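Local atomic coordinates of aminotransferase (Bacillus subtilis, PDB entry 6L1O), a protein that transfers amino groups with the help of pyridoxal 5'-phosphate and serves the biosynthesis of the dipeptide antibiotic bacilysin. Residues Lys239-Ala244 / Ala282-Asp287; Tyr209-Phe214 / Glu289-Leu294; Trp246-Ala251 / Gln278-Ala283. All coordinates share one frame; numbering follows the deposited sequence.

In the fold
Followed from the N terminus, the chain leaves strand 202-206 of the mixed seven-stranded sheet and enters the loop 209-214, the first half of contact 2. Strand 231-236 and helix 237-240 come next, and 239-244 opens contact 1; 246-251, which runs into strand 249-253, begins contact 3. Helix 274-285 closes the loop of contact 3 with 278-283 and, one turn on, that of contact 1 with 282-287, the two sharing Ala282 and Ala283. Helix 289-313 closes the loop of contact 2, which therefore encloses both others. Contact 3 lies within the span of contact 1. Together they tie cofactor-contacting segments around helix 237-240 and strand 249-253, and the loop after strand 202-206, to helices 274-285 and 289-313.

Contact 1 (Lys239-Ala244 / Ala282-Asp287); sequences KTFNMA and AALSGD. With PLP (pyridoxal-5'-phosphate), chain E.
Phe241 and Ala283 form a CH-pi contact of nearly ideal geometry: Ala283 CB stands 3.7 Å from the centroid of the Phe241 ring, only 1° off the ring normal. The other face of the same ring is covered from within its own segment by Thr240 CG2, so the phenyl is held between two methyl groups.

Apolar packing widens this centre. Phe241 CE2 meets Leu284 CD2 at 4.1 Å, the two side chains crossing at about a right angle. From the loop beyond the helix, Met243 SD reaches Ala283 CB at 4.2 Å, and the bend at its third torsion (82°) turns CE toward Met248, which it touches. Phe237 and Ile50, the latter on helix 48-57, pack around Ala283.

No hydrogen bond crosses between the segments. Phe241 CE1 approaches the backbone oxygen Ala283 O at 3.4 Å, an oxygen that also accepts a weak bond from Gly286 N. At the far end of 239-244, Lys239 lies in the PLP pocket and, as in this family, is probably the lysine that forms the Schiff base; Lys239 NZ is modelled 2.2 Å from PLP C4A, a distance that decides no bond. The chemistry thus divides the segment: its lysine faces the cofactor, while Phe241 and Met243 pack against helix 274-285 through apolar contacts.

Contact 2 (Tyr209-Phe214 / Glu289-Leu294); sequences YGAFEF and EHTESL. With PLP (pyridoxal-5'-phosphate), chain E.
Ala211 and Thr291 meet methyl to methyl, Ala211 CB lying 3.6 Å from Thr291 CG2. Beside them Phe212 presents the rim of its ring to Leu294: Leu294 CD2 lies near the ring plane, 3.8 Å from Phe212 CZ. No hydrogen bond joins the two segments.

A second layer helps to place these groups. With Thr291 OG1 beside the backbone N (chi1 -51°), CG2 is the branch offered to Ala211. Ala211 CB also sits over one face of the Phe212 ring, and Tyr298 meets that ring edge-to-face. A type I beta turn from Tyr209 to Phe212, closed by the bond Phe212 N to Tyr209 O at 2.8 Å, puts Ala211 and Phe212 next to each other on the side of the loop that meets the helix, with Tyr209 at its start.

Farther out, the turn carries Tyr209 to the cofactor. Tyr209 OH and PLP O3 share a hydrogen bond of 2.6 Å, with O3 at the edge of the phenol ring; Tyr325 OH also bonds this hydroxyl, and Lys239 NZ does so weakly. Such a bond to the cofactor's phenolic oxygen would be expected to influence the electron distribution of the pyridine ring. The contact across the segments is purely apolar and packs the turn that bears Tyr209 against helix 289-313.

Contact 3 (Trp246-Ala251 / Gln278-Ala283); sequences WRMAFA and QAASAA. With PLP (pyridoxal-5'-phosphate), chain E.
Trp246 and Met248 reach helix 274-285 side by side, each directed at one of two successive alanines. The benzo part of the indole approaches Ala279 obliquely, with Trp246 CZ3 coming to 3.6 Å from Ala279 CB. Met248 runs out extended through its second torsion and then bends at the third (-71°), which lays both the sulfur and the terminal methyl against Ala280: Met248 SD is 3.8 Å and Met248 CE 4.0 Å from Ala280 CB. Small alanine methyls let the large side chains come close to the helix. The polar end of the indole is engaged elsewhere, NE1 with Thr46 OG1, and its ring stacks on Phe273 of the second subunit.

Arg247, between these two residues in sequence, takes a different course. Its guanidinium meets the cofactor phosphate edge-on, with the phosphorus in its plane. Arg247 NH1 donates to PLP O3P at 2.9 Å and Arg247 NH2 to PLP O1P at 2.9 Å, both bonds nearly straight (171° and 177°). NH1 also bonds Ala244 O, a second grip that helps fix the group's rotation. Ser236 OG, Ser238 OG and Gly103 N also hydrogen-bond PLP. On the turn into strand 249-253, Arg247 thus binds the PLP phosphate in bidentate fashion, as is characteristic of fold-type I aminotransferases.

Contact 1 (Lys239-Ala244 / Ala282-Asp287)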
loop_
_atom_site.group_PDB
_atom_site.type_symbol
_atom_site.label_atom_id
_atom_site.label_comp_id
_atom_site.label_asym_id
_atom_site.label_seq_id
_atom_site.Cartn_x
_atom_site.Cartn_y
_atom_site.Cartn_z
ATOM N N LYS B 239 16.822 -1.764 -4.279
ATOM C CA LYS B 239 18.250 -2.065 -4.298
ATOM C C LYS B 239 18.921 -1.564 -5.562
ATOM O O LYS B 239 20.011 -1.081 -5.525
ATOM C CB LYS B 239 18.472 -3.573 -4.136
ATOM C CG LYS B 239 17.808 -4.188 -2.896
ATOM C CD LYS B 239 17.937 -3.292 -1.666
ATOM C CE LYS B 239 17.334 -3.873 -0.442
ATOM N NZ LYS B 239 16.296 -4.874 -0.729
ATOM N N THR B 240 18.271 -1.720 -6.708
ATOM C CA THR B 240 18.880 -1.372 -7.964
ATOM C C THR B 240 19.236 0.097 -8.041
ATOM O O THR B 240 20.291 0.463 -8.524
ATOM C CB THR B 240 17.953 -1.727 -9.152
ATOM O OG1 THR B 240 17.755 -3.150 -9.168
ATOM C CG2 THR B 240 18.597 -1.312 -10.463
ATOM N N PHE B 241 18.372 0.929 -7.511
ATOM C CA PHE B 241 18.480 2.368 -7.711
ATOM C C PHE B 241 18.663 3.162 -6.462
ATOM O O PHE B 241 18.528 4.407 -6.469
ATOM C CB PHE B 241 17.225 2.858 -8.455
ATOM C CG PHE B 241 17.073 2.266 -9.821
ATOM C CD1 PHE B 241 17.931 2.613 -10.841
ATOM C CD2 PHE B 241 16.042 1.353 -10.087
ATOM C CE1 PHE B 241 17.793 2.047 -12.107
ATOM C CE2 PHE B 241 15.861 0.853 -11.353
ATOM C CZ PHE B 241 16.759 1.200 -12.362
ATOM N N ASN B 242 18.993 2.492 -5.344
ATOM C CA ASN B 242 19.025 3.167 -4.036
ATOM C C ASN B 242 17.707 3.944 -3.809
ATOM O O ASN B 242 17.688 5.168 -3.476
ATOM C CB ASN B 242 20.214 4.138 -3.967
ATOM C CG ASN B 242 21.545 3.488 -4.092
ATOM O OD1 ASN B 242 21.723 2.350 -3.742
ATOM N ND2 ASN B 242 22.526 4.234 -4.615
ATOM N N MET B 243 16.587 3.262 -4.044
ATOM C CA MET B 243 15.259 3.866 -3.875
ATOM C C MET B 243 14.423 3.162 -2.817
ATOM O O MET B 243 13.157 3.175 -2.878
ATOM C CB MET B 243 14.535 3.876 -5.230
ATOM C CG MET B 243 15.095 4.889 -6.198
ATOM S SD MET B 243 14.416 4.796 -7.850
ATOM C CE MET B 243 12.909 5.739 -7.552
ATOM N N ALA B 244 15.081 2.611 -1.787
ATOM C CA ALA B 244 14.397 1.829 -0.767
ATOM C C ALA B 244 13.287 2.580 -0.101
ATOM O O ALA B 244 12.207 2.008 0.160
ATOM C CB ALA B 244 15.390 1.254 0.243
ATOM N N ALA B 282 12.203 7.351 -15.174
ATOM C CA ALA B 282 13.508 7.958 -15.428
ATOM C C ALA B 282 14.588 7.004 -14.897
ATOM O O ALA B 282 15.625 6.907 -15.474
ATOM C CB ALA B 282 13.632 9.322 -14.787
ATOM N N ALA B 283 14.285 6.248 -13.828
ATOM C CA ALA B 283 15.215 5.220 -13.349
ATOM C C ALA B 283 15.459 4.138 -14.368
ATOM O O ALA B 283 16.594 3.813 -14.708
ATOM C CB ALA B 283 14.774 4.649 -12.009
ATOM N N LEU B 284 14.380 3.638 -14.944
ATOM C CA LEU B 284 14.450 2.545 -15.848
ATOM C C LEU B 284 15.074 2.962 -17.179
ATOM O O LEU B 284 15.765 2.180 -17.828
ATOM C CB LEU B 284 13.051 1.992 -16.129
ATOM C CG LEU B 284 12.298 1.403 -14.937
ATOM C CD1 LEU B 284 10.888 0.972 -15.355
ATOM C CD2 LEU B 284 13.120 0.284 -14.304
ATOM N N SER B 285 14.756 4.161 -17.636
ATOM C CA SER B 285 15.221 4.609 -18.928
ATOM C C SER B 285 16.612 5.234 -18.819
ATOM O O SER B 285 17.252 5.557 -19.828
ATOM C CB SER B 285 14.252 5.613 -19.555
ATOM O OG SER B 285 14.170 6.808 -18.778
ATOM N N GLY B 286 17.104 5.396 -17.615
ATOM C CA GLY B 286 18.405 6.010 -17.424
ATOM C C GLY B 286 19.618 5.179 -17.811
ATOM O O GLY B 286 19.532 4.035 -18.197
ATOM N N ASP B 287 20.780 5.830 -17.754
ATOM C CA ASP B 287 22.062 5.237 -18.204
ATOM C C ASP B 287 22.370 4.029 -17.280
ATOM O O ASP B 287 22.544 4.207 -16.079
ATOM C CB ASP B 287 23.146 6.322 -18.092
ATOM C CG ASP B 287 24.522 5.886 -18.588
ATOM O OD1 ASP B 287 24.725 4.662 -18.827
ATOM O OD2 ASP B 287 25.379 6.826 -18.785
HETATM N N1 PLP E . 13.096 -9.382 -1.609
HETATM C C2 PLP E . 14.239 -9.559 -0.921
HETATM C C2A PLP E . 14.806 -10.929 -0.684
HETATM C C3 PLP E . 14.893 -8.434 -0.294
HETATM O O3 PLP E . 16.005 -8.533 0.444
HETATM C C4 PLP E . 14.324 -7.162 -0.557
HETATM C C4A PLP E . 14.802 -6.092 0.393
HETATM C C5 PLP E . 13.091 -7.045 -1.323
HETATM C C6 PLP E . 12.543 -8.202 -1.857
HETATM C C5A PLP E . 12.486 -5.723 -1.693
HETATM O O4P PLP E . 12.018 -4.962 -0.667
HETATM P P PLP E . 11.128 -3.630 -0.993
HETATM O O1P PLP E . 9.883 -3.814 -0.201
HETATM O O2P PLP E . 10.930 -3.449 -2.483
HETATM O O3P PLP E . 11.974 -2.500 -0.474
#

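Contact 2 (Tyr209-Phe214 / Glu289-Leu294)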
loop_
_atom_site.group_PDB
_atom_site.type_symbol
_atom_site.label_atom_id
_atom_site.label_comp_id
_atom_site.label_asym_id
_atom_site.label_seq_id
_atom_site.Cartn_x
_atom_site.Cartn_y
_atom_site.Cartn_z
ATOM N N TYR B 209 17.575 -8.407 -6.289
ATOM C CA TYR B 209 19.011 -8.173 -6.457
ATOM C C TYR B 209 19.430 -8.445 -7.893
ATOM O O TYR B 209 20.639 -8.681 -8.201
ATOM C CB TYR B 209 19.833 -8.999 -5.419
ATOM C CG TYR B 209 19.472 -8.665 -4.016
ATOM C CD1 TYR B 209 20.061 -7.549 -3.355
ATOM C CD2 TYR B 209 18.485 -9.366 -3.323
ATOM C CE1 TYR B 209 19.682 -7.206 -2.097
ATOM C CE2 TYR B 209 18.118 -9.018 -2.055
ATOM C CZ TYR B 209 18.717 -7.933 -1.444
ATOM O OH TYR B 209 18.355 -7.544 -0.210
ATOM N N GLY B 210 18.464 -8.360 -8.806
ATOM C CA GLY B 210 18.672 -8.609 -10.215
ATOM C C GLY B 210 19.683 -7.755 -10.925
ATOM O O GLY B 210 20.057 -8.081 -12.048
ATOM N N ALA B 211 20.112 -6.659 -10.311
ATOM C CA ALA B 211 21.167 -5.816 -10.873
ATOM C C ALA B 211 22.558 -6.322 -10.412
ATOM O O ALA B 211 23.578 -5.943 -10.952
ATOM C CB ALA B 211 20.983 -4.373 -10.475
ATOM N N PHE B 212 22.620 -7.183 -9.426
ATOM C CA PHE B 212 23.896 -7.415 -8.745
ATOM C C PHE B 212 24.379 -8.844 -8.796
ATOM O O PHE B 212 24.317 -9.538 -7.811
ATOM C CB PHE B 212 23.791 -6.941 -7.301
ATOM C CG PHE B 212 23.359 -5.513 -7.180
ATOM C CD1 PHE B 212 24.239 -4.487 -7.558
ATOM C CD2 PHE B 212 22.091 -5.171 -6.737
ATOM C CE1 PHE B 212 23.888 -3.166 -7.441
ATOM C CE2 PHE B 212 21.729 -3.833 -6.627
ATOM C CZ PHE B 212 22.617 -2.830 -7.006
ATOM N N GLU B 213 24.867 -9.272 -9.953
ATOM C CA GLU B 213 25.630 -10.483 -10.055
ATOM C C GLU B 213 26.966 -10.106 -10.672
ATOM O O GLU B 213 27.003 -9.476 -11.726
ATOM C CB GLU B 213 24.920 -11.524 -10.898
ATOM C CG GLU B 213 25.758 -12.789 -11.131
ATOM C CD GLU B 213 24.943 -13.934 -11.729
ATOM O OE1 GLU B 213 23.688 -13.843 -11.775
ATOM O OE2 GLU B 213 25.536 -14.944 -12.133
ATOM N N PHE B 214 28.054 -10.470 -9.999
ATOM C CA PHE B 214 29.373 -9.883 -10.292
ATOM C C PHE B 214 30.125 -10.455 -11.489
ATOM O O PHE B 214 30.765 -9.686 -12.218
ATOM C CB PHE B 214 30.225 -9.965 -9.057
ATOM C CG PHE B 214 29.634 -9.244 -7.899
ATOM C CD1 PHE B 214 29.449 -7.859 -7.949
ATOM C CD2 PHE B 214 29.231 -9.938 -6.752
ATOM C CE1 PHE B 214 28.907 -7.173 -6.872
ATOM C CE2 PHE B 214 28.659 -9.270 -5.692
ATOM C CZ PHE B 214 28.511 -7.871 -5.739
ATOM N N GLU B 289 25.061 2.532 -16.867
ATOM C CA GLU B 289 26.373 2.727 -16.247
ATOM C C GLU B 289 26.303 3.190 -14.801
ATOM O O GLU B 289 27.197 2.922 -14.035
ATOM C CB GLU B 289 27.245 3.733 -17.062
ATOM N N HIS B 290 25.223 3.856 -14.405
ATOM C CA HIS B 290 25.037 4.238 -13.006
ATOM C C HIS B 290 24.925 2.991 -12.091
ATOM O O HIS B 290 25.522 2.927 -11.034
ATOM C CB HIS B 290 23.766 5.111 -12.824
ATOM C CG HIS B 290 23.877 6.495 -13.369
ATOM N ND1 HIS B 290 24.582 7.495 -12.740
ATOM C CD2 HIS B 290 23.295 7.068 -14.442
ATOM C CE1 HIS B 290 24.468 8.612 -13.429
ATOM N NE2 HIS B 290 23.703 8.374 -14.470
ATOM N N THR B 291 24.158 2.006 -12.547
ATOM C CA THR B 291 23.924 0.782 -11.804
ATOM C C THR B 291 25.207 -0.083 -11.864
ATOM O O THR B 291 25.546 -0.678 -10.894
ATOM C CB THR B 291 22.712 0.014 -12.373
ATOM O OG1 THR B 291 21.581 0.903 -12.479
ATOM C CG2 THR B 291 22.309 -1.146 -11.516
ATOM N N GLU B 292 25.915 -0.105 -13.000
ATOM C CA GLU B 292 27.161 -0.847 -13.084
ATOM C C GLU B 292 28.192 -0.252 -12.116
ATOM O O GLU B 292 28.935 -0.999 -11.450
ATOM C CB GLU B 292 27.722 -0.875 -14.513
ATOM C CG GLU B 292 26.877 -1.613 -15.546
ATOM C CD GLU B 292 27.028 -3.120 -15.416
ATOM O OE1 GLU B 292 28.149 -3.609 -15.617
ATOM O OE2 GLU B 292 26.060 -3.821 -15.072
ATOM N N SER B 293 28.237 1.075 -12.033
ATOM C CA SER B 293 29.097 1.764 -11.108
ATOM C C SER B 293 28.795 1.386 -9.638
ATOM O O SER B 293 29.726 1.153 -8.828
ATOM C CB SER B 293 28.967 3.264 -11.277
ATOM O OG SER B 293 29.935 3.949 -10.524
ATOM N N LEU B 294 27.506 1.287 -9.296
ATOM C CA LEU B 294 27.068 0.874 -8.030
ATOM C C LEU B 294 27.460 -0.580 -7.712
ATOM O O LEU B 294 27.932 -0.867 -6.615
ATOM C CB LEU B 294 25.548 1.050 -7.898
ATOM C CG LEU B 294 24.934 0.695 -6.587
ATOM C CD1 LEU B 294 25.538 1.448 -5.410
ATOM C CD2 LEU B 294 23.426 0.917 -6.685
HETATM N N1 PLP E . 13.096 -9.382 -1.609
HETATM C C2 PLP E . 14.239 -9.559 -0.921
HETATM C C2A PLP E . 14.806 -10.929 -0.684
HETATM C C3 PLP E . 14.893 -8.434 -0.294
HETATM O O3 PLP E . 16.005 -8.533 0.444
HETATM C C4 PLP E . 14.324 -7.162 -0.557
HETATM C C4A PLP E . 14.802 -6.092 0.393
HETATM C C5 PLP E . 13.091 -7.045 -1.323
HETATM C C6 PLP E . 12.543 -8.202 -1.857
HETATM C C5A PLP E . 12.486 -5.723 -1.693
HETATM O O4P PLP E . 12.018 -4.962 -0.667
HETATM P P PLP E . 11.128 -3.630 -0.993
HETATM O O1P PLP E . 9.883 -3.814 -0.201
HETATM O O2P PLP E . 10.930 -3.449 -2.483
HETATM O O3P PLP E . 11.974 -2.500 -0.474
#

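Contact 3 (Trp246-Ala251 / Gln278-Ala283)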
loop_
_atom_site.group_PDB
_atom_site.type_symbol
_atom_site.label_atom_id
_atom_site.label_comp_id
_atom_site.label_asym_id
_atom_site.label_seq_id
_atom_site.Cartn_x
_atom_site.Cartn_y
_atom_site.Cartn_z
ATOM N N TRP B 246 11.557 5.069 -1.367
ATOM C CA TRP B 246 10.544 5.501 -2.345
ATOM C C TRP B 246 9.340 4.563 -2.468
ATOM O O TRP B 246 8.237 5.017 -2.841
ATOM C CB TRP B 246 11.133 5.676 -3.687
ATOM C CG TRP B 246 12.229 6.714 -3.778
ATOM C CD1 TRP B 246 13.427 6.753 -3.078
ATOM C CD2 TRP B 246 12.259 7.830 -4.670
ATOM N NE1 TRP B 246 14.186 7.833 -3.513
ATOM C CE2 TRP B 246 13.483 8.513 -4.465
ATOM C CE3 TRP B 246 11.363 8.328 -5.620
ATOM C CZ2 TRP B 246 13.817 9.660 -5.171
ATOM C CZ3 TRP B 246 11.729 9.470 -6.375
ATOM C CH2 TRP B 246 12.918 10.126 -6.117
ATOM N N ARG B 247 9.535 3.305 -2.117
ATOM C CA ARG B 247 8.462 2.275 -2.071
ATOM C C ARG B 247 7.849 1.998 -3.440
ATOM O O ARG B 247 6.684 2.315 -3.680
ATOM C CB ARG B 247 7.382 2.651 -1.060
ATOM C CG ARG B 247 7.888 3.066 0.333
ATOM C CD ARG B 247 8.816 2.099 0.969
ATOM N NE ARG B 247 8.285 0.726 0.980
ATOM C CZ ARG B 247 8.961 -0.333 0.634
ATOM N NH1 ARG B 247 10.225 -0.236 0.241
ATOM N NH2 ARG B 247 8.383 -1.534 0.660
ATOM N N MET B 248 8.639 1.480 -4.365
ATOM C CA MET B 248 8.143 1.146 -5.684
ATOM C C MET B 248 8.653 -0.202 -6.154
ATOM O O MET B 248 9.818 -0.558 -5.907
ATOM C CB MET B 248 8.511 2.231 -6.693
ATOM C CG MET B 248 7.633 3.517 -6.515
ATOM S SD MET B 248 7.889 4.678 -7.834
ATOM C CE MET B 248 9.494 5.203 -7.438
ATOM N N ALA B 249 7.776 -0.966 -6.815
ATOM C CA ALA B 249 8.101 -2.266 -7.315
ATOM C C ALA B 249 7.103 -2.658 -8.392
ATOM O O ALA B 249 6.053 -2.001 -8.540
ATOM C CB ALA B 249 8.119 -3.281 -6.159
ATOM N N PHE B 250 7.414 -3.689 -9.177
ATOM C CA PHE B 250 6.442 -4.159 -10.124
ATOM C C PHE B 250 6.529 -5.649 -10.285
ATOM O O PHE B 250 7.522 -6.258 -9.881
ATOM C CB PHE B 250 6.554 -3.411 -11.466
ATOM C CG PHE B 250 7.901 -3.524 -12.120
ATOM C CD1 PHE B 250 8.231 -4.641 -12.910
ATOM C CD2 PHE B 250 8.852 -2.547 -11.942
ATOM C CE1 PHE B 250 9.483 -4.751 -13.516
ATOM C CE2 PHE B 250 10.101 -2.659 -12.533
ATOM C CZ PHE B 250 10.412 -3.737 -13.331
ATOM N N ALA B 251 5.437 -6.253 -10.783
ATOM C CA ALA B 251 5.468 -7.640 -11.221
ATOM C C ALA B 251 5.337 -7.714 -12.711
ATOM O O ALA B 251 4.541 -6.941 -13.316
ATOM C CB ALA B 251 4.402 -8.474 -10.579
ATOM N N GLN B 278 6.883 8.890 -12.671
ATOM C CA GLN B 278 7.785 9.518 -13.584
ATOM C C GLN B 278 9.238 9.317 -13.129
ATOM O O GLN B 278 10.097 9.081 -13.929
ATOM C CB GLN B 278 7.462 11.021 -13.684
ATOM C CG GLN B 278 8.333 11.773 -14.638
ATOM C CD GLN B 278 7.673 13.051 -15.201
ATOM O OE1 GLN B 278 6.472 13.089 -15.427
ATOM N NE2 GLN B 278 8.476 14.095 -15.423
ATOM N N ALA B 279 9.493 9.360 -11.829
ATOM C CA ALA B 279 10.850 9.054 -11.341
ATOM C C ALA B 279 11.220 7.620 -11.643
ATOM O O ALA B 279 12.369 7.312 -12.018
ATOM C CB ALA B 279 10.937 9.344 -9.847
ATOM N N ALA B 280 10.268 6.708 -11.479
ATOM C CA ALA B 280 10.512 5.299 -11.750
ATOM C C ALA B 280 10.841 5.083 -13.220
ATOM O O ALA B 280 11.752 4.313 -13.595
ATOM C CB ALA B 280 9.327 4.454 -11.348
ATOM N N SER B 281 10.167 5.834 -14.074
ATOM C CA SER B 281 10.384 5.723 -15.475
ATOM C C SER B 281 11.770 6.304 -15.866
ATOM O O SER B 281 12.421 5.763 -16.741
ATOM C CB SER B 281 9.250 6.433 -16.235
ATOM O OG SER B 281 9.625 6.496 -17.556
ATOM N N ALA B 282 12.203 7.351 -15.174
ATOM C CA ALA B 282 13.508 7.958 -15.428
ATOM C C ALA B 282 14.588 7.004 -14.897
ATOM O O ALA B 282 15.625 6.907 -15.474
ATOM C CB ALA B 282 13.632 9.322 -14.787
ATOM N N ALA B 283 14.285 6.248 -13.828
ATOM C CA ALA B 283 15.215 5.220 -13.349
ATOM C C ALA B 283 15.459 4.138 -14.368
ATOM O O ALA B 283 16.594 3.813 -14.708
ATOM C CB ALA B 283 14.774 4.649 -12.009
HETATM N N1 PLP E . 13.096 -9.382 -1.609
HETATM C C2 PLP E . 14.239 -9.559 -0.921
HETATM C C2A PLP E . 14.806 -10.929 -0.684
HETATM C C3 PLP E . 14.893 -8.434 -0.294
HETATM O O3 PLP E . 16.005 -8.533 0.444
HETATM C C4 PLP E . 14.324 -7.162 -0.557
HETATM C C4A PLP E . 14.802 -6.092 0.393
HETATM C C5 PLP E . 13.091 -7.045 -1.323
HETATM C C6 PLP E . 12.543 -8.202 -1.857
HETATM C C5A PLP E . 12.486 -5.723 -1.693
HETATM O O4P PLP E . 12.018 -4.962 -0.667
HETATM P P PLP E . 11.128 -3.630 -0.993
HETATM O O1P PLP E . 9.883 -3.814 -0.201
HETATM O O2P PLP E . 10.930 -3.449 -2.483
HETATM O O3P PLP E . 11.974 -2.500 -0.474
#